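Local coordinates for protein glyoxylate reductase (Paecilomyces sp. J18, PDB 3WNV) that probably catalyses the NAD(P)H-dependent reduction of glyoxylate to glycolate, as a member of the D-isomer-specific 2-hydroxyacid dehydrogenase family, at residues A[81-86]-A[103-108]; A[92-97]-A[322-327]; A[53-58]-A[306-311]; A[108-113]-A[301-306]; A[4-9]-A[26-31]. All coordinates share one frame; numbering follows the deposited sequence.

Contact 1 (A[81-86]-A[103-108]); sequences YICHNG and AISSTP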
# COMPACT_ATOMS: atom_id res chain seq x y z
N TYR A 81 -16.90 -14.69 4.07
CA TYR A 81 -15.95 -13.68 4.52
C TYR A 81 -14.59 -13.91 3.89
O TYR A 81 -14.12 -15.06 3.77
CB TYR A 81 -15.76 -13.72 6.04
CG TYR A 81 -17.04 -13.50 6.78
CD1 TYR A 81 -17.53 -12.21 6.99
CD2 TYR A 81 -17.78 -14.58 7.22
CE1 TYR A 81 -18.75 -12.02 7.64
CE2 TYR A 81 -18.99 -14.39 7.88
CZ TYR A 81 -19.46 -13.11 8.08
OH TYR A 81 -20.66 -12.93 8.73
N ILE A 82 -13.92 -12.83 3.52
CA ILE A 82 -12.52 -12.90 3.17
C ILE A 82 -11.87 -11.82 3.98
O ILE A 82 -12.22 -10.64 3.86
CB ILE A 82 -12.26 -12.61 1.70
CG1 ILE A 82 -12.86 -13.71 0.85
CG2 ILE A 82 -10.73 -12.53 1.40
CD1 ILE A 82 -12.90 -13.28 -0.64
N CYS A 83 -10.94 -12.23 4.83
CA CYS A 83 -10.26 -11.32 5.71
C CYS A 83 -8.85 -11.16 5.20
O CYS A 83 -8.04 -12.08 5.22
CB CYS A 83 -10.31 -11.84 7.15
SG CYS A 83 -12.06 -11.98 7.74
N HIS A 84 -8.56 -9.95 4.69
CA HIS A 84 -7.36 -9.65 3.94
C HIS A 84 -6.33 -8.87 4.76
O HIS A 84 -6.66 -7.89 5.44
CB HIS A 84 -7.78 -8.82 2.70
CG HIS A 84 -6.62 -8.28 1.89
ND1 HIS A 84 -5.92 -9.06 0.99
CD2 HIS A 84 -6.05 -7.06 1.87
CE1 HIS A 84 -4.98 -8.31 0.42
NE2 HIS A 84 -5.03 -7.10 0.95
N ASN A 85 -5.09 -9.32 4.69
CA ASN A 85 -3.97 -8.66 5.36
C ASN A 85 -3.40 -7.64 4.40
O ASN A 85 -2.73 -7.97 3.40
CB ASN A 85 -2.93 -9.69 5.79
CG ASN A 85 -1.81 -9.06 6.57
OD1 ASN A 85 -1.57 -7.86 6.43
ND2 ASN A 85 -1.13 -9.84 7.38
N GLY A 86 -3.67 -6.38 4.69
CA GLY A 86 -3.16 -5.30 3.83
C GLY A 86 -4.08 -4.11 3.86
O GLY A 86 -5.28 -4.28 3.99
N ALA A 103 -18.34 -10.84 2.39
CA ALA A 103 -17.90 -9.60 3.03
C ALA A 103 -16.39 -9.61 3.13
O ALA A 103 -15.81 -10.65 3.42
CB ALA A 103 -18.53 -9.45 4.40
N ILE A 104 -15.75 -8.46 2.87
CA ILE A 104 -14.30 -8.36 2.87
C ILE A 104 -13.85 -7.37 3.93
O ILE A 104 -14.43 -6.29 4.07
CB ILE A 104 -13.82 -7.77 1.52
CG1 ILE A 104 -14.43 -8.54 0.35
CG2 ILE A 104 -12.30 -7.74 1.45
CD1 ILE A 104 -13.74 -9.85 0.04
N SER A 105 -12.83 -7.74 4.70
CA SER A 105 -12.16 -6.79 5.58
C SER A 105 -10.72 -6.58 5.16
O SER A 105 -10.13 -7.42 4.47
CB SER A 105 -12.27 -7.27 7.05
OG SER A 105 -11.49 -8.42 7.26
N SER A 106 -10.12 -5.43 5.52
CA SER A 106 -8.72 -5.17 5.20
C SER A 106 -8.09 -4.73 6.50
O SER A 106 -8.72 -4.90 7.57
CB SER A 106 -8.57 -4.04 4.17
OG SER A 106 -9.39 -2.96 4.60
N THR A 107 -6.89 -4.18 6.43
CA THR A 107 -6.19 -3.70 7.64
C THR A 107 -5.80 -2.22 7.52
O THR A 107 -4.62 -1.93 7.29
CB THR A 107 -4.93 -4.50 7.93
OG1 THR A 107 -4.00 -4.39 6.83
CG2 THR A 107 -5.28 -5.97 8.16
N PRO A 108 -6.77 -1.33 7.83
CA PRO A 108 -6.64 0.15 7.85
C PRO A 108 -6.35 0.75 9.24
O PRO A 108 -6.94 0.37 10.18
CB PRO A 108 -8.05 0.59 7.48
CG PRO A 108 -8.89 -0.42 8.18
CD PRO A 108 -8.19 -1.73 7.84
O HOH W 1 -8.73 -7.89 7.53

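Contact 2 (A[92-97]-A[322-327]); sequences IDVDAA and TQVPEQ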
# COMPACT_ATOMS: atom_id res chain seq x y z
N ILE A 92 -8.25 -7.84 -4.87
CA ILE A 92 -9.56 -8.46 -4.67
C ILE A 92 -10.61 -7.66 -5.46
O ILE A 92 -10.65 -6.43 -5.37
CB ILE A 92 -9.97 -8.41 -3.22
CG1 ILE A 92 -8.88 -9.02 -2.35
CG2 ILE A 92 -11.34 -9.08 -3.01
CD1 ILE A 92 -9.21 -8.98 -0.86
N ASP A 93 -11.45 -8.36 -6.23
CA ASP A 93 -12.54 -7.70 -6.91
C ASP A 93 -13.70 -7.59 -5.95
O ASP A 93 -14.54 -8.50 -5.82
CB ASP A 93 -12.94 -8.54 -8.11
CG ASP A 93 -13.98 -7.86 -8.98
OD1 ASP A 93 -14.83 -7.07 -8.47
OD2 ASP A 93 -13.97 -8.14 -10.20
N VAL A 94 -13.76 -6.47 -5.25
CA VAL A 94 -14.79 -6.26 -4.24
C VAL A 94 -16.24 -6.39 -4.73
O VAL A 94 -17.06 -7.02 -4.08
CB VAL A 94 -14.56 -4.95 -3.47
CG1 VAL A 94 -15.69 -4.72 -2.47
CG2 VAL A 94 -13.17 -4.95 -2.79
N ASP A 95 -16.59 -5.80 -5.87
CA ASP A 95 -17.94 -5.99 -6.38
C ASP A 95 -18.27 -7.45 -6.70
O ASP A 95 -19.40 -7.91 -6.45
CB ASP A 95 -18.17 -5.11 -7.62
CG ASP A 95 -18.21 -3.62 -7.28
OD1 ASP A 95 -18.27 -3.29 -6.08
OD2 ASP A 95 -18.19 -2.78 -8.20
N ALA A 96 -17.32 -8.19 -7.29
CA ALA A 96 -17.60 -9.63 -7.51
C ALA A 96 -17.90 -10.35 -6.18
O ALA A 96 -18.84 -11.19 -6.09
CB ALA A 96 -16.43 -10.33 -8.27
N ALA A 97 -17.14 -10.01 -5.15
CA ALA A 97 -17.40 -10.57 -3.82
C ALA A 97 -18.78 -10.25 -3.28
O ALA A 97 -19.49 -11.12 -2.78
CB ALA A 97 -16.32 -10.14 -2.83
N THR A 322 -13.26 -4.32 10.41
CA THR A 322 -12.83 -3.34 9.43
C THR A 322 -13.24 -3.71 8.00
O THR A 322 -12.39 -3.87 7.10
CB THR A 322 -11.32 -3.16 9.44
OG1 THR A 322 -10.66 -4.44 9.32
CG2 THR A 322 -10.88 -2.46 10.73
N GLN A 323 -14.53 -3.84 7.80
CA GLN A 323 -15.08 -4.12 6.45
C GLN A 323 -14.69 -3.01 5.48
O GLN A 323 -14.70 -1.83 5.85
CB GLN A 323 -16.58 -4.24 6.51
CG GLN A 323 -17.19 -4.69 5.18
CD GLN A 323 -18.67 -5.03 5.28
OE1 GLN A 323 -19.37 -4.57 6.19
NE2 GLN A 323 -19.17 -5.85 4.35
N VAL A 324 -14.31 -3.38 4.26
CA VAL A 324 -13.89 -2.40 3.25
C VAL A 324 -15.00 -1.36 2.98
O VAL A 324 -16.18 -1.69 2.97
CB VAL A 324 -13.46 -3.09 1.95
CG1 VAL A 324 -12.20 -3.96 2.19
CG2 VAL A 324 -14.62 -3.92 1.33
N PRO A 325 -14.62 -0.07 2.79
CA PRO A 325 -15.62 1.00 2.66
C PRO A 325 -16.54 0.79 1.45
O PRO A 325 -17.70 1.19 1.51
CB PRO A 325 -14.77 2.28 2.50
CG PRO A 325 -13.37 1.81 2.18
CD PRO A 325 -13.25 0.46 2.86
N GLU A 326 -16.06 0.17 0.38
CA GLU A 326 -16.97 -0.18 -0.73
C GLU A 326 -18.25 -0.91 -0.32
O GLU A 326 -19.31 -0.70 -0.92
CB GLU A 326 -16.27 -1.00 -1.81
CG GLU A 326 -15.16 -0.26 -2.50
CD GLU A 326 -13.84 -0.36 -1.75
OE1 GLU A 326 -13.85 -0.60 -0.53
OE2 GLU A 326 -12.79 -0.18 -2.39
N GLN A 327 -18.17 -1.76 0.70
CA GLN A 327 -19.34 -2.55 1.06
C GLN A 327 -20.05 -1.93 2.24
O GLN A 327 -21.10 -2.40 2.65
CB GLN A 327 -18.95 -4.00 1.43
CG GLN A 327 -18.22 -4.77 0.32
CD GLN A 327 -17.98 -6.21 0.71
OE1 GLN A 327 -17.63 -6.49 1.86
NE2 GLN A 327 -18.20 -7.15 -0.24

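Contact 3 (A[53-58]-A[306-311]); sequences AIYRSN and LVLNNL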
# COMPACT_ATOMS: atom_id res chain seq x y z
N ALA A 53 -14.92 -18.79 5.98
CA ALA A 53 -14.07 -17.60 5.98
C ALA A 53 -12.67 -17.92 5.51
O ALA A 53 -12.16 -18.99 5.79
CB ALA A 53 -14.02 -16.99 7.34
N ILE A 54 -12.02 -16.94 4.88
CA ILE A 54 -10.71 -17.16 4.30
C ILE A 54 -9.80 -16.06 4.80
O ILE A 54 -10.17 -14.88 4.74
CB ILE A 54 -10.77 -17.05 2.76
CG1 ILE A 54 -11.42 -18.29 2.15
CG2 ILE A 54 -9.35 -16.84 2.17
CD1 ILE A 54 -11.67 -18.11 0.61
N TYR A 55 -8.61 -16.43 5.26
CA TYR A 55 -7.58 -15.44 5.57
C TYR A 55 -6.67 -15.39 4.37
O TYR A 55 -6.19 -16.43 3.93
CB TYR A 55 -6.74 -15.96 6.78
CG TYR A 55 -5.56 -15.06 7.16
CD1 TYR A 55 -4.45 -14.89 6.32
CD2 TYR A 55 -5.53 -14.43 8.40
CE1 TYR A 55 -3.35 -14.06 6.68
CE2 TYR A 55 -4.46 -13.61 8.78
CZ TYR A 55 -3.38 -13.42 7.91
OH TYR A 55 -2.33 -12.64 8.31
N ARG A 56 -6.38 -14.18 3.85
CA ARG A 56 -5.38 -14.09 2.80
C ARG A 56 -4.60 -12.82 3.00
O ARG A 56 -4.96 -11.96 3.82
CB ARG A 56 -6.04 -14.10 1.41
CG ARG A 56 -6.82 -12.83 1.07
CD ARG A 56 -7.35 -12.88 -0.36
NE ARG A 56 -6.26 -12.92 -1.37
CZ ARG A 56 -5.68 -11.83 -1.90
NH1 ARG A 56 -6.03 -10.61 -1.50
NH2 ARG A 56 -4.74 -11.96 -2.84
N SER A 57 -3.54 -12.66 2.22
CA SER A 57 -2.73 -11.43 2.30
C SER A 57 -2.27 -10.91 0.94
O SER A 57 -2.37 -11.62 -0.07
CB SER A 57 -1.50 -11.70 3.15
OG SER A 57 -0.70 -12.72 2.54
N ASN A 58 -1.71 -9.70 0.91
CA ASN A 58 -1.13 -9.21 -0.35
C ASN A 58 -0.02 -10.14 -0.82
O ASN A 58 0.05 -10.50 -1.99
CB ASN A 58 -0.64 -7.77 -0.20
CG ASN A 58 -1.77 -6.75 -0.34
OD1 ASN A 58 -2.72 -6.93 -1.14
ND2 ASN A 58 -1.68 -5.68 0.43
N LEU A 306 -5.08 -7.96 13.51
CA LEU A 306 -6.30 -7.30 13.03
C LEU A 306 -7.09 -8.20 12.09
O LEU A 306 -8.31 -8.29 12.20
CB LEU A 306 -5.97 -5.95 12.34
CG LEU A 306 -7.17 -5.13 11.84
CD1 LEU A 306 -8.21 -4.86 12.95
CD2 LEU A 306 -6.62 -3.84 11.29
N VAL A 307 -6.42 -8.90 11.19
CA VAL A 307 -7.11 -9.85 10.32
C VAL A 307 -7.74 -10.97 11.13
O VAL A 307 -8.89 -11.38 10.88
CB VAL A 307 -6.15 -10.45 9.27
CG1 VAL A 307 -6.92 -11.30 8.25
CG2 VAL A 307 -5.43 -9.32 8.53
N LEU A 308 -7.02 -11.47 12.14
CA LEU A 308 -7.49 -12.62 12.88
C LEU A 308 -8.65 -12.20 13.78
O LEU A 308 -9.54 -12.99 14.04
CB LEU A 308 -6.35 -13.30 13.65
CG LEU A 308 -5.38 -14.03 12.69
CD1 LEU A 308 -4.05 -14.35 13.39
CD2 LEU A 308 -5.99 -15.31 12.12
N ASN A 309 -8.63 -10.95 14.26
CA ASN A 309 -9.74 -10.43 15.04
C ASN A 309 -11.00 -10.22 14.20
O ASN A 309 -12.11 -10.46 14.68
CB ASN A 309 -9.33 -9.15 15.79
CG ASN A 309 -8.49 -9.45 17.01
OD1 ASN A 309 -8.68 -10.47 17.64
ND2 ASN A 309 -7.54 -8.58 17.33
N ASN A 310 -10.82 -9.76 12.96
CA ASN A 310 -11.92 -9.75 12.00
C ASN A 310 -12.49 -11.14 11.78
O ASN A 310 -13.69 -11.32 11.83
CB ASN A 310 -11.46 -9.19 10.66
CG ASN A 310 -11.60 -7.69 10.58
OD1 ASN A 310 -12.71 -7.17 10.39
ND2 ASN A 310 -10.48 -6.98 10.73
N LEU A 311 -11.63 -12.13 11.53
CA LEU A 311 -12.09 -13.51 11.40
C LEU A 311 -12.89 -14.02 12.59
O LEU A 311 -13.93 -14.65 12.44
CB LEU A 311 -10.89 -14.43 11.19
CG LEU A 311 -10.35 -14.40 9.79
CD1 LEU A 311 -8.93 -14.97 9.72
CD2 LEU A 311 -11.31 -15.16 8.91

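Contact 4 (A[108-113]-A[301-306]); sequences PIAVNN and KEMELL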
# COMPACT_ATOMS: atom_id res chain seq x y z
N PRO A 108 -6.77 -1.33 7.83
CA PRO A 108 -6.64 0.15 7.85
C PRO A 108 -6.35 0.75 9.24
O PRO A 108 -6.94 0.37 10.18
CB PRO A 108 -8.05 0.59 7.48
CG PRO A 108 -8.89 -0.42 8.18
CD PRO A 108 -8.19 -1.73 7.84
N ILE A 109 -5.35 1.61 9.36
CA ILE A 109 -4.91 2.06 10.68
C ILE A 109 -3.93 1.21 11.47
O ILE A 109 -3.53 1.63 12.50
CB ILE A 109 -6.02 2.22 11.72
CG1 ILE A 109 -7.29 2.83 11.15
CG2 ILE A 109 -5.48 3.07 12.86
CD1 ILE A 109 -8.27 3.22 12.26
N ALA A 110 -3.44 0.12 10.93
CA ALA A 110 -2.30 -0.61 11.39
C ALA A 110 -1.07 -0.25 10.56
O ALA A 110 -0.01 -0.29 11.06
CB ALA A 110 -2.56 -2.05 11.38
N VAL A 111 -1.27 0.08 9.29
CA VAL A 111 -0.13 0.37 8.41
C VAL A 111 0.36 1.81 8.54
O VAL A 111 1.43 2.14 8.01
CB VAL A 111 -0.48 0.12 6.92
CG1 VAL A 111 -0.98 -1.30 6.69
CG2 VAL A 111 -1.52 1.12 6.46
N ASN A 112 -0.37 2.67 9.25
CA ASN A 112 -0.15 4.11 9.11
C ASN A 112 1.23 4.59 9.58
O ASN A 112 1.90 5.36 8.87
CB ASN A 112 -1.22 4.92 9.88
CG ASN A 112 -2.60 4.84 9.25
OD1 ASN A 112 -2.79 4.21 8.21
ND2 ASN A 112 -3.60 5.48 9.90
N ASN A 113 1.63 4.18 10.77
CA ASN A 113 2.89 4.68 11.31
C ASN A 113 4.07 4.21 10.48
O ASN A 113 4.88 5.03 10.06
CB ASN A 113 3.10 4.24 12.75
CG ASN A 113 2.31 5.10 13.73
OD1 ASN A 113 2.17 6.30 13.53
ND2 ASN A 113 1.80 4.48 14.80
N LYS A 301 2.92 -7.70 12.88
CA LYS A 301 2.16 -8.53 13.81
C LYS A 301 0.84 -7.83 14.08
O LYS A 301 -0.20 -8.48 14.17
CB LYS A 301 2.89 -8.74 15.14
CG LYS A 301 2.05 -9.62 16.08
CD LYS A 301 2.89 -10.21 17.21
CE LYS A 301 2.01 -11.07 18.10
NZ LYS A 301 2.84 -11.79 19.08
N GLU A 302 0.86 -6.50 14.13
CA GLU A 302 -0.41 -5.79 14.37
C GLU A 302 -1.37 -6.03 13.21
O GLU A 302 -2.58 -6.18 13.41
CB GLU A 302 -0.20 -4.30 14.52
CG GLU A 302 -1.49 -3.50 14.73
CD GLU A 302 -2.17 -3.76 16.08
OE1 GLU A 302 -1.58 -4.40 16.99
OE2 GLU A 302 -3.33 -3.31 16.23
N MET A 303 -0.83 -6.10 11.99
CA MET A 303 -1.68 -6.33 10.81
C MET A 303 -2.29 -7.76 10.87
O MET A 303 -3.49 -7.91 10.72
CB MET A 303 -0.89 -6.10 9.53
CG MET A 303 -0.54 -4.58 9.19
SD MET A 303 0.73 -4.61 7.95
CE MET A 303 -0.29 -4.85 6.50
N GLU A 304 -1.45 -8.78 11.06
CA GLU A 304 -1.99 -10.14 11.29
C GLU A 304 -3.07 -10.24 12.38
O GLU A 304 -4.07 -10.93 12.17
CB GLU A 304 -0.86 -11.13 11.54
CG GLU A 304 -0.03 -11.34 10.30
CD GLU A 304 1.06 -12.37 10.45
OE1 GLU A 304 1.45 -12.74 11.58
OE2 GLU A 304 1.59 -12.79 9.40
N LEU A 305 -2.84 -9.62 13.54
CA LEU A 305 -3.79 -9.69 14.64
C LEU A 305 -5.13 -9.06 14.26
O LEU A 305 -6.20 -9.57 14.66
CB LEU A 305 -3.22 -9.06 15.92
CG LEU A 305 -2.07 -9.82 16.56
CD1 LEU A 305 -1.52 -9.04 17.75
CD2 LEU A 305 -2.49 -11.20 16.99
N LEU A 306 -5.08 -7.96 13.51
CA LEU A 306 -6.30 -7.30 13.03
C LEU A 306 -7.09 -8.20 12.09
O LEU A 306 -8.31 -8.29 12.20
CB LEU A 306 -5.97 -5.95 12.34
CG LEU A 306 -7.17 -5.13 11.84
CD1 LEU A 306 -8.21 -4.86 12.95
CD2 LEU A 306 -6.62 -3.84 11.29

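Contact 5 (A[4-9]-A[26-31]); sequences QAALLI and VTLKEF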
# COMPACT_ATOMS: atom_id res chain seq x y z
N GLN A 4 -18.35 -25.80 10.05
CA GLN A 4 -17.69 -24.62 9.52
C GLN A 4 -16.18 -24.71 9.54
O GLN A 4 -15.62 -25.21 10.45
CB GLN A 4 -18.08 -23.40 10.29
CG GLN A 4 -19.54 -23.19 10.43
CD GLN A 4 -19.90 -21.88 11.01
OE1 GLN A 4 -19.17 -21.30 11.74
NE2 GLN A 4 -21.05 -21.41 10.65
N ALA A 5 -15.57 -24.20 8.51
CA ALA A 5 -14.11 -24.19 8.39
C ALA A 5 -13.57 -22.81 8.04
O ALA A 5 -14.28 -21.99 7.42
CB ALA A 5 -13.65 -25.23 7.37
N ALA A 6 -12.33 -22.54 8.42
CA ALA A 6 -11.62 -21.36 7.94
C ALA A 6 -10.40 -21.80 7.11
O ALA A 6 -9.73 -22.77 7.45
CB ALA A 6 -11.17 -20.47 9.08
N LEU A 7 -10.10 -21.07 6.04
CA LEU A 7 -9.00 -21.46 5.17
C LEU A 7 -7.94 -20.37 5.13
O LEU A 7 -8.24 -19.20 4.86
CB LEU A 7 -9.53 -21.72 3.76
CG LEU A 7 -8.45 -21.91 2.68
CD1 LEU A 7 -7.67 -23.19 2.94
CD2 LEU A 7 -9.13 -21.97 1.28
N LEU A 8 -6.70 -20.75 5.39
CA LEU A 8 -5.60 -19.79 5.39
C LEU A 8 -4.87 -19.89 4.04
O LEU A 8 -4.41 -20.98 3.68
CB LEU A 8 -4.61 -20.18 6.49
CG LEU A 8 -3.21 -19.50 6.37
CD1 LEU A 8 -3.25 -17.97 6.29
CD2 LEU A 8 -2.27 -19.94 7.52
N ILE A 9 -4.78 -18.79 3.30
CA ILE A 9 -4.02 -18.77 2.05
C ILE A 9 -2.66 -18.16 2.36
O ILE A 9 -2.59 -17.04 2.85
CB ILE A 9 -4.64 -17.84 0.96
CG1 ILE A 9 -6.15 -18.11 0.74
CG2 ILE A 9 -3.86 -18.02 -0.36
CD1 ILE A 9 -6.49 -19.48 0.27
N VAL A 26 -13.75 -23.43 14.66
CA VAL A 26 -13.91 -23.95 13.30
C VAL A 26 -12.78 -24.92 12.98
O VAL A 26 -11.76 -24.92 13.64
CB VAL A 26 -13.84 -22.80 12.24
CG1 VAL A 26 -15.11 -21.95 12.25
CG2 VAL A 26 -12.59 -21.94 12.45
N THR A 27 -12.95 -25.70 11.92
CA THR A 27 -11.90 -26.56 11.36
C THR A 27 -10.90 -25.68 10.62
O THR A 27 -11.28 -24.92 9.72
CB THR A 27 -12.51 -27.51 10.32
OG1 THR A 27 -13.45 -28.38 10.96
CG2 THR A 27 -11.42 -28.32 9.59
N LEU A 28 -9.62 -25.73 11.00
CA LEU A 28 -8.64 -24.89 10.32
C LEU A 28 -8.04 -25.65 9.14
O LEU A 28 -7.62 -26.80 9.29
CB LEU A 28 -7.53 -24.43 11.30
CG LEU A 28 -8.02 -23.71 12.57
CD1 LEU A 28 -6.84 -23.41 13.53
CD2 LEU A 28 -8.80 -22.42 12.26
N LYS A 29 -8.05 -25.02 7.97
CA LYS A 29 -7.52 -25.59 6.73
C LYS A 29 -6.48 -24.63 6.17
O LYS A 29 -6.55 -23.43 6.40
CB LYS A 29 -8.63 -25.82 5.69
CG LYS A 29 -9.58 -26.92 6.12
CD LYS A 29 -10.51 -27.32 4.99
CE LYS A 29 -11.59 -28.25 5.50
NZ LYS A 29 -11.05 -29.53 6.00
N GLU A 30 -5.47 -25.15 5.47
CA GLU A 30 -4.47 -24.25 4.93
C GLU A 30 -4.10 -24.54 3.48
O GLU A 30 -3.94 -25.70 3.11
CB GLU A 30 -3.18 -24.30 5.77
CG GLU A 30 -3.32 -23.89 7.22
CD GLU A 30 -1.98 -23.85 7.93
OE1 GLU A 30 -0.96 -23.62 7.23
OE2 GLU A 30 -1.93 -24.05 9.17
N PHE A 31 -3.89 -23.47 2.70
CA PHE A 31 -3.30 -23.57 1.36
C PHE A 31 -2.02 -22.75 1.35
O PHE A 31 -2.02 -21.57 0.96
CB PHE A 31 -4.28 -23.04 0.30
CG PHE A 31 -3.79 -23.19 -1.12
CD1 PHE A 31 -3.91 -24.40 -1.77
CD2 PHE A 31 -3.25 -22.10 -1.80
CE1 PHE A 31 -3.47 -24.56 -3.07
CE2 PHE A 31 -2.81 -22.24 -3.11
CZ PHE A 31 -2.93 -23.50 -3.75

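Contact 1 (A[81-86]-A[103-108])
I82 reaches strand 103-105 with both of its backbone polar atoms. Its N donates to A103 O at 2.9 Å, and its O accepts from S105 N at 3.1 Å, in the carbonyl plane. H84 N continues the parallel pattern by binding S105 O at 3.0 Å from above that carbonyl's plane. Past the strand end the chains stay joined. T107 N gives G86 O a straight bond (2.9 Å, 164°), while G86 N makes a bent, weak one to T107 OG1. A water bridges the two strands, donating to H84 O and bonded to S105 OG, with a weaker bond to S106 O.

On one face I82 and I104 run alongside each other; the chi2 of -80° in I104 turns its CD1 back to 3.5 Å from I82 CB. On the other face Y81 CD1 rests 3.9 Å from A103 CB, and C83 CB faces S105 OG at 3.6 Å.

Further out, H84 NE2 is bonded to G88 O, and G86, close to a bound sulfate ion, has backbone angles that a side chain would not tolerate. Helix 297-317 covers C83, S105 and T107, and S106 O is hydrogen-bonded to T322 OG1. With helix 94-99 between them, the two strands form a beta-alpha-beta unit at one edge of the parallel sheet.

Contact 2 (A[92-97]-A[322-327])
V94 CG1 carries the apolar contact, pushed into the corner formed by three residues of the 322-327 tail. It lies 3.8 Å from E326 CB, 3.8 Å from Q327 CG and 4.0 Å from V324 CG2. Chi1 of 177° sets that methyl opposite the backbone N, and the V94 side chain as a whole crosses that of E326 at about a right angle.

Hydrogen bonds gather around this patch. D93 caps helix 94-99: its OD1 accepts from A96 N at 3.0 Å, met from above the carboxylate plane. In the tail, Q323 NE2 donates to Q327 OE1 at 3.0 Å, and Q327 OE1 also takes I104 N. At the other end of the same amide, Q327 NE2 bonds T98 OG1 and I102 O, so both of its atoms are used. A leucine in its place would probably keep some packing on V94 but leave I104 N, Q323 NE2, T98 OG1 and I102 O without this amide. E326 OE1 turns instead to Y89 OH.

The tail following helix 297-317 thus lies against the N-terminal turn of helix 94-99. V324 and A97 both pack on I104 of strand 103-105, while A96 and A97 also touch I72 of helix 69-74.

Contact 3 (A[53-58]-A[306-311])
In the helix that packs on Y55 and A53, L306 O is gripped twice by N310: the side-chain ND2 reaches it at 2.9 Å and the backbone N at 3.0 Å, from opposite faces of the carbonyl plane. N310 ND2 also bonds T322 OG1, and its OD1 takes L321 N, so this turn of helix is tied to the tail that follows. The setting is a helix laid on the parallel sheet of a flavodoxin-like alpha/beta domain. Helix 306-311 runs nearly antiparallel to strand 53-57 (168°), the axes of these segments approaching to 9.5 Å.

Y55 makes most of the contacts with the helix. Its CG stands opposite the backbone N (chi1 177°), which carries the ring over to the helix although the CB does not itself point there. V307 crosses the tyrosine at about a right angle and sets CG1 3.4 Å from both CD2 and CE2, a tight fit. L308 CD2 reaches the same CD2-CE2 edge from the other side of the ring plane, 3.9 Å from Y55 CD2, and in turn leans toward W19 of helix 16-21. L311 CD1 takes the ring edge instead, close to its plane, 3.7 Å from CD2. The bond from N85 ND2 on the neighbouring strand holds the hydroxyl end in place. L311 splits its two methyls between the strand residues: while CD1 touches the tyrosine, CD2 presses on the methyl of A53, 3.6 Å from its CB.

Contact 4 (A[108-113]-A[301-306])
A110 aims its methyl at helix 297-317, between the side chains of E302, M303 and L306. The two partners belong to the linker region of a two-domain dehydrogenase: the chain here leaves strand 103-105 and enters helix 112-127 on its way to the NAD-binding domain, while helix 297-317 brings it back. A110 CB sits 3.8 Å from E302 CG and 3.9 Å from M303 CG, on aliphatic stems.

L306 comes from the next turn of the helix, its CD2 4.4 Å from A110 CB and 4.3 Å from P108 CD. That leucine thus bridges the turn on both sides of I109.

V111 and M303 cross at about a right angle. The methionine chain runs out to SD and then bends at chi3 (82°), bringing its terminal methyl beside V111 and against N85 of strand 81-85. Were M303 cut back to an alanine, V111 CG1 would probably lose its neighbour on the helix and a gap would open there. V111 also packs on I165 of helix 164-175 and lies close to a bound sulfate ion. Between the two segments the closest approach is one of methyls, V111 CG1 to M303 CE at 3.6 Å.

Contact 5 (A[4-9]-A[26-31])
Strands 5-9 and 27-31 form the first beta-alpha-beta unit of the chain, helix 16-21 making the crossover between them. Q4 O opens the pairing by taking T27 N at 3.1 Å, in the carbonyl plane. A6 then uses both sides: its N donates to T27 O at 2.9 Å, and its O takes K29 N head-on, with a C=O...N angle of 174°. L8 repeats this with K29 O and F31 N, and the F31 N to L8 O bond is the shortest of the five at 2.7 Å and nearly straight.

Strand 27-31 is one of the two edge strands of the five-stranded parallel sheet, with order 2-1-3-4-5, a flavodoxin-like arrangement; strand 5-9 pairs on its far side with strand 51-57. One face carries A6, L8, L28 and E30. There V26 CG2 comes 3.9 Å from A6 CB, and L8 and E30 project together from the sheet, L8 CD2 3.9 Å from E30 OE1. The carboxylate itself goes to R16 in a salt bridge with OE2, and W19 of helix 16-21 lies against L8, L28 and E30.

The other face carries A5, L7, I9, T27, K29 and F31. K29 extends from its strand and lays CE 4.1 Å from A5 CB. L7 CG stands opposite its backbone N (chi1 170°), which sends CD1 over K29 O at 3.6 Å. F31 is crossed obliquely by I9, whose CG2 meets the ring at its edge; F39 of helix 36-45 meets the same ring edge-to-face.

In the fold
Contacts 1 and 5 hold the same parallel sheet near opposite edges and are built on backbone bonds; contact 1 is largely buried, whereas contact 5 has charged side chains on its outer strand. Contact 3 is the buried layer between them: its strand 51-57 bonds to strand 5-9 of contact 5 and to strand 81-85 of contact 1, while its own join to helix 297-317 is apolar. That helix continues into contact 4, which shares L306 with contact 3 and P108 with contact 1, and is only partly buried, at the passage between domains. Contact 2 is a small apolar patch beside hydrogen bonds of side-chain amides, reaching contact 1 through Q327 and T322.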